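Elongation factor G (Thermus thermophilus, PDB 1WDT) probably acts as a translation elongation factor, a GTPase of the EF-G family that binds GTP together with a magnesium ion. Local coordinates at residues Q317-Q322 with V361-E366; P284-F289 with L303-G308. All blocks are in the same frame, centred on the assembly; numbering follows the deposited sequence.

Contact 1 (Q317-Q322 with V361-E366)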
loop_
_atom_site.group_PDB
_atom_site.type_symbol
_atom_site.label_atom_id
_atom_site.label_comp_id
_atom_site.label_asym_id
_atom_site.label_seq_id
_atom_site.Cartn_x
_atom_site.Cartn_y
_atom_site.Cartn_z
ATOM N N GLN A 317 -4.803 -8.651 26.265
ATOM C CA GLN A 317 -3.494 -8.068 26.503
ATOM C C GLN A 317 -3.002 -7.502 25.173
ATOM O O GLN A 317 -3.376 -7.992 24.107
ATOM C CB GLN A 317 -2.514 -9.141 26.975
ATOM C CG GLN A 317 -2.335 -9.206 28.481
ATOM C CD GLN A 317 -1.752 -7.922 29.041
ATOM O OE1 GLN A 317 -0.744 -7.415 28.541
ATOM N NE2 GLN A 317 -2.379 -7.391 30.085
ATOM N N SER A 318 -2.173 -6.471 25.240
ATOM C CA SER A 318 -1.615 -5.867 24.040
ATOM C C SER A 318 -0.320 -5.202 24.452
ATOM O O SER A 318 -0.057 -5.043 25.644
ATOM C CB SER A 318 -2.559 -4.814 23.464
ATOM O OG SER A 318 -2.536 -3.646 24.255
ATOM N N GLU A 319 0.489 -4.816 23.470
ATOM C CA GLU A 319 1.756 -4.155 23.759
ATOM C C GLU A 319 1.522 -2.862 24.543
ATOM O O GLU A 319 2.414 -2.385 25.241
ATOM C CB GLU A 319 2.505 -3.837 22.460
ATOM C CG GLU A 319 3.082 -5.049 21.735
ATOM C CD GLU A 319 4.007 -5.869 22.620
ATOM O OE1 GLU A 319 4.621 -5.279 23.532
ATOM O OE2 GLU A 319 4.125 -7.096 22.395
ATOM N N ALA A 320 0.316 -2.306 24.427
ATOM C CA ALA A 320 -0.033 -1.066 25.118
ATOM C C ALA A 320 -0.698 -1.340 26.464
ATOM O O ALA A 320 -1.183 -0.424 27.123
ATOM C CB ALA A 320 -0.958 -0.239 24.250
ATOM N N GLY A 321 -0.722 -2.602 26.868
ATOM C CA GLY A 321 -1.346 -2.948 28.127
ATOM C C GLY A 321 -2.716 -3.552 27.915
ATOM O O GLY A 321 -3.140 -3.785 26.778
ATOM N N GLN A 322 -3.410 -3.788 29.022
ATOM C CA GLN A 322 -4.738 -4.383 29.023
ATOM C C GLN A 322 -5.791 -3.583 28.271
ATOM O O GLN A 322 -5.917 -2.373 28.446
ATOM C CB GLN A 322 -5.202 -4.603 30.464
ATOM C CG GLN A 322 -6.679 -4.927 30.598
ATOM C CD GLN A 322 -7.126 -5.008 32.046
ATOM O OE1 GLN A 322 -6.775 -4.154 32.862
ATOM N NE2 GLN A 322 -7.913 -6.028 32.369
ATOM N N VAL A 361 -1.215 -6.572 17.881
ATOM C CA VAL A 361 -1.772 -7.895 18.116
ATOM C C VAL A 361 -2.368 -7.881 19.527
ATOM O O VAL A 361 -1.821 -7.231 20.420
ATOM C CB VAL A 361 -0.662 -8.967 18.030
ATOM C CG1 VAL A 361 -1.250 -10.351 18.244
ATOM C CG2 VAL A 361 0.046 -8.871 16.669
ATOM N N LEU A 362 -3.492 -8.573 19.713
ATOM C CA LEU A 362 -4.178 -8.664 21.017
ATOM C C LEU A 362 -4.314 -10.148 21.367
ATOM O O LEU A 362 -4.511 -10.979 20.486
ATOM C CB LEU A 362 -5.586 -8.047 20.956
ATOM C CG LEU A 362 -5.854 -6.543 20.770
ATOM C CD1 LEU A 362 -5.493 -5.802 22.026
ATOM C CD2 LEU A 362 -5.078 -6.006 19.593
ATOM N N TRP A 363 -4.250 -10.490 22.646
ATOM C CA TRP A 363 -4.340 -11.899 22.996
ATOM C C TRP A 363 -4.635 -12.146 24.467
ATOM O O TRP A 363 -4.664 -11.223 25.277
ATOM C CB TRP A 363 -2.999 -12.566 22.663
ATOM C CG TRP A 363 -1.893 -12.108 23.581
ATOM C CD1 TRP A 363 -1.584 -12.625 24.807
ATOM C CD2 TRP A 363 -1.032 -10.968 23.403
ATOM N NE1 TRP A 363 -0.597 -11.879 25.406
ATOM C CE2 TRP A 363 -0.240 -10.855 24.570
ATOM C CE3 TRP A 363 -0.857 -10.027 22.373
ATOM C CZ2 TRP A 363 0.713 -9.838 24.740
ATOM C CZ3 TRP A 363 0.091 -9.016 22.541
ATOM C CH2 TRP A 363 0.863 -8.931 23.718
ATOM N N GLN A 364 -4.854 -13.417 24.788
ATOM C CA GLN A 364 -5.046 -13.869 26.162
ATOM C C GLN A 364 -4.103 -15.065 26.245
ATOM O O GLN A 364 -3.910 -15.769 25.252
ATOM C CB GLN A 364 -6.484 -14.321 26.429
ATOM C CG GLN A 364 -7.458 -13.190 26.692
ATOM C CD GLN A 364 -8.803 -13.693 27.150
ATOM O OE1 GLN A 364 -9.729 -12.914 27.368
ATOM N NE2 GLN A 364 -8.922 -15.006 27.305
ATOM N N GLY A 365 -3.499 -15.287 27.406
ATOM C CA GLY A 365 -2.585 -16.407 27.538
ATOM C C GLY A 365 -1.192 -16.078 27.032
ATOM O O GLY A 365 -0.732 -14.943 27.160
ATOM N N GLU A 366 -0.515 -17.073 26.463
ATOM C CA GLU A 366 0.836 -16.873 25.948
ATOM C C GLU A 366 0.816 -15.869 24.806
ATOM O O GLU A 366 -0.065 -15.907 23.943
ATOM C CB GLU A 366 1.431 -18.190 25.434
ATOM C CG GLU A 366 0.773 -18.710 24.152
ATOM C CD GLU A 366 1.759 -19.397 23.209
ATOM O OE1 GLU A 366 1.330 -19.838 22.118
ATOM O OE2 GLU A 366 2.959 -19.493 23.556
HETATM O O HOH W 1 -0.321 -5.236 20.760
#

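Contact 2 (P284-F289 with L303-G308)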
loop_
_atom_site.group_PDB
_atom_site.type_symbol
_atom_site.label_atom_id
_atom_site.label_comp_id
_atom_site.label_asym_id
_atom_site.label_seq_id
_atom_site.Cartn_x
_atom_site.Cartn_y
_atom_site.Cartn_z
ATOM N N PRO A 284 -8.131 -16.424 22.945
ATOM C CA PRO A 284 -8.310 -15.267 22.067
ATOM C C PRO A 284 -7.028 -14.773 21.392
ATOM O O PRO A 284 -5.984 -14.628 22.030
ATOM C CB PRO A 284 -8.922 -14.228 23.000
ATOM C CG PRO A 284 -9.763 -15.069 23.914
ATOM C CD PRO A 284 -8.829 -16.223 24.229
ATOM N N LEU A 285 -7.121 -14.555 20.083
ATOM C CA LEU A 285 -6.020 -14.044 19.271
ATOM C C LEU A 285 -6.687 -13.068 18.314
ATOM O O LEU A 285 -7.630 -13.429 17.611
ATOM C CB LEU A 285 -5.324 -15.165 18.479
ATOM C CG LEU A 285 -4.157 -14.725 17.571
ATOM C CD1 LEU A 285 -3.110 -14.003 18.398
ATOM C CD2 LEU A 285 -3.531 -15.927 16.871
ATOM N N ALA A 286 -6.206 -11.832 18.295
ATOM C CA ALA A 286 -6.794 -10.807 17.440
ATOM C C ALA A 286 -5.740 -9.844 16.934
ATOM O O ALA A 286 -4.585 -9.895 17.347
ATOM C CB ALA A 286 -7.873 -10.032 18.217
ATOM N N LYS A 287 -6.153 -8.960 16.030
ATOM C CA LYS A 287 -5.258 -7.969 15.461
ATOM C C LYS A 287 -6.049 -6.755 14.962
ATOM O O LYS A 287 -7.142 -6.897 14.423
ATOM C CB LYS A 287 -4.466 -8.584 14.296
ATOM C CG LYS A 287 -3.421 -7.656 13.687
ATOM C CD LYS A 287 -2.679 -8.308 12.523
ATOM C CE LYS A 287 -1.656 -7.352 11.935
ATOM N NZ LYS A 287 -0.710 -8.015 11.001
ATOM N N VAL A 288 -5.492 -5.564 15.167
ATOM C CA VAL A 288 -6.109 -4.329 14.691
ATOM C C VAL A 288 -5.663 -4.241 13.229
ATOM O O VAL A 288 -4.487 -4.008 12.953
ATOM C CB VAL A 288 -5.570 -3.103 15.458
ATOM C CG1 VAL A 288 -6.253 -1.827 14.947
ATOM C CG2 VAL A 288 -5.806 -3.280 16.961
ATOM N N PHE A 289 -6.575 -4.448 12.289
ATOM C CA PHE A 289 -6.164 -4.414 10.890
ATOM C C PHE A 289 -6.360 -3.064 10.215
ATOM O O PHE A 289 -5.826 -2.824 9.131
ATOM C CB PHE A 289 -6.859 -5.530 10.106
ATOM C CG PHE A 289 -8.331 -5.332 9.931
ATOM C CD1 PHE A 289 -8.826 -4.642 8.828
ATOM C CD2 PHE A 289 -9.228 -5.855 10.855
ATOM C CE1 PHE A 289 -10.198 -4.482 8.647
ATOM C CE2 PHE A 289 -10.590 -5.698 10.687
ATOM C CZ PHE A 289 -11.080 -5.009 9.574
ATOM N N LEU A 303 -10.951 -4.616 14.786
ATOM C CA LEU A 303 -10.222 -5.831 15.112
ATOM C C LEU A 303 -10.782 -7.067 14.440
ATOM O O LEU A 303 -11.981 -7.183 14.230
ATOM C CB LEU A 303 -10.248 -6.087 16.627
ATOM C CG LEU A 303 -10.047 -4.944 17.621
ATOM C CD1 LEU A 303 -9.735 -5.543 18.986
ATOM C CD2 LEU A 303 -8.918 -4.027 17.180
ATOM N N ARG A 304 -9.893 -7.987 14.101
ATOM C CA ARG A 304 -10.299 -9.257 13.539
ATOM C C ARG A 304 -10.000 -10.240 14.657
ATOM O O ARG A 304 -8.887 -10.265 15.164
ATOM C CB ARG A 304 -9.459 -9.643 12.316
ATOM C CG ARG A 304 -9.505 -11.144 12.019
ATOM C CD ARG A 304 -10.936 -11.621 11.776
ATOM N NE ARG A 304 -11.090 -13.063 11.982
ATOM C CZ ARG A 304 -10.689 -14.006 11.132
ATOM N NH1 ARG A 304 -10.101 -13.685 9.987
ATOM N NH2 ARG A 304 -10.877 -15.286 11.436
ATOM N N LEU A 305 -10.987 -11.021 15.069
ATOM C CA LEU A 305 -10.736 -12.010 16.104
ATOM C C LEU A 305 -10.496 -13.300 15.343
ATOM O O LEU A 305 -11.420 -13.879 14.773
ATOM C CB LEU A 305 -11.939 -12.142 17.035
ATOM C CG LEU A 305 -11.865 -13.142 18.200
ATOM C CD1 LEU A 305 -10.761 -12.740 19.194
ATOM C CD2 LEU A 305 -13.237 -13.186 18.900
ATOM N N TYR A 306 -9.238 -13.719 15.305
ATOM C CA TYR A 306 -8.838 -14.933 14.601
ATOM C C TYR A 306 -9.177 -16.205 15.361
ATOM O O TYR A 306 -9.372 -17.261 14.760
ATOM C CB TYR A 306 -7.328 -14.928 14.368
ATOM C CG TYR A 306 -6.826 -13.836 13.461
ATOM C CD1 TYR A 306 -7.107 -13.860 12.091
ATOM C CD2 TYR A 306 -6.023 -12.803 13.959
ATOM C CE1 TYR A 306 -6.591 -12.887 11.235
ATOM C CE2 TYR A 306 -5.507 -11.825 13.117
ATOM C CZ TYR A 306 -5.793 -11.875 11.752
ATOM O OH TYR A 306 -5.271 -10.929 10.907
ATOM N N ARG A 307 -9.238 -16.107 16.684
ATOM C CA ARG A 307 -9.501 -17.285 17.496
ATOM C C ARG A 307 -10.006 -16.930 18.884
ATOM O O ARG A 307 -9.660 -15.885 19.441
ATOM C CB ARG A 307 -8.208 -18.094 17.609
ATOM C CG ARG A 307 -8.323 -19.441 18.286
ATOM C CD ARG A 307 -6.939 -20.058 18.378
ATOM N NE ARG A 307 -6.062 -19.291 19.259
ATOM C CZ ARG A 307 -4.734 -19.326 19.216
ATOM N NH1 ARG A 307 -4.125 -20.089 18.322
ATOM N NH2 ARG A 307 -4.014 -18.618 20.081
ATOM N N GLY A 308 -10.816 -17.820 19.444
ATOM C CA GLY A 308 -11.352 -17.595 20.772
ATOM C C GLY A 308 -12.743 -17.005 20.761
ATOM O O GLY A 308 -13.340 -16.781 19.702
HETATM O O HOH W 2 -3.642 -16.139 21.864
#

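Contact 1 (Q317-Q322 with V361-E366)
Q317 and W363 meet as an antiparallel hydrogen-bonded pair. Q317 N gives its hydrogen to W363 O at 2.8 Å, and W363 N returns a bond to Q317 O at 3.0 Å. Q317 CB sits over the five-membered ring of W363, a CH-pi contact 3.9 Å from that ring's centroid. Q317 O and S318 N lie over one face of the indole, both towards its rim. The first torsion of W363 (chi1 69°) turns CG inward between the two backbone arms, which lays the indole over Q317. With W363 replaced by alanine, Q317 CB and the backbone beside it would probably lose their cover, leaving a gap above the strand. The pair joins strands 314-318 and 361-363 in the antiparallel sheet of domain 2. Beside it, S318 CB presses on L362 CD1 at 3.4 Å, a tight fit. A type I turn runs from S318 to G321. S318 OG donates to a lone pair of G321 O at 2.6 Å, joining the turn's ends alongside the G321 N to S318 O bond. A water bridges E319 N and V361 O. P368 packs on W363, and A286 and V288 back L362. E319 reaches K367 in a salt bridge.

Contact 2 (P284-F289 with L303-G308)
L285 O takes two backbone hydrogens, from Y306 N at 2.8 Å and from R307 N at 3.3 Å. Two residues, Y306 and R307, stand opposite L285, so the register slips by one. The extra residue places the Y306 ring beside the partner strand. The ring edge of Y306 meets K287 at 3.6 Å, CE2 to CB. From its own strand, R304 lays CG over one face of this ring, and Y306 CD1 sits over the guanidinium centre. On the same side of the sheet, L285 CB lies over the guanidinium face of R307, 4.0 Å from NH2. The R307 chain bends at chi3 (66°), turning its end back over the leucine. Its NE bonds to the carbonyl of P283, which holds the group there.

The other side is aliphatic. The small A286 makes room for L305, whose CD1 leans in to 4.1 Å from A286 CB. Next to it, V288 CG2 and L303 CD2 are pressed together at 3.2 Å. At one end the F289 ring turns its edge to R304 N. At the other, G308 CA lies 4.0 Å from P284 CA, where a side chain on the glycine would clash.

K287 NZ makes a salt bridge to E96 and a hydrogen bond to P374 O, R304 bonds to D99 and A97 O, and Y306 OH bonds to E96 O. The bonds to E96, A97 and D99 reach the GTP-binding domain. The whole is a beta hairpin, strands 285-294 and 298-307, with a classic bulge, in the beta-barrel domain 2 of translational GTPases.

Both contacts belong to one antiparallel sheet of domain 2, where strands 361-363 and 285-294 are neighbours. L362 O and A286 N, 2.9 Å apart, probably form a hydrogen bond between them. Contact 2 is the larger and is buried. Contact 1 is only partly buried and runs out into an exposed turn. Contact 2 pairs strands close in sequence, whereas contact 1 brings together strands with 38 residues between its segments. Their chemistry follows their place. In contact 1 an indole covers one side and a buried serine-leucine pair the other. Contact 2 has aliphatic packing on one face; on the other, K287 and R304, with the uncharged Y306, bond to the GTP-binding domain.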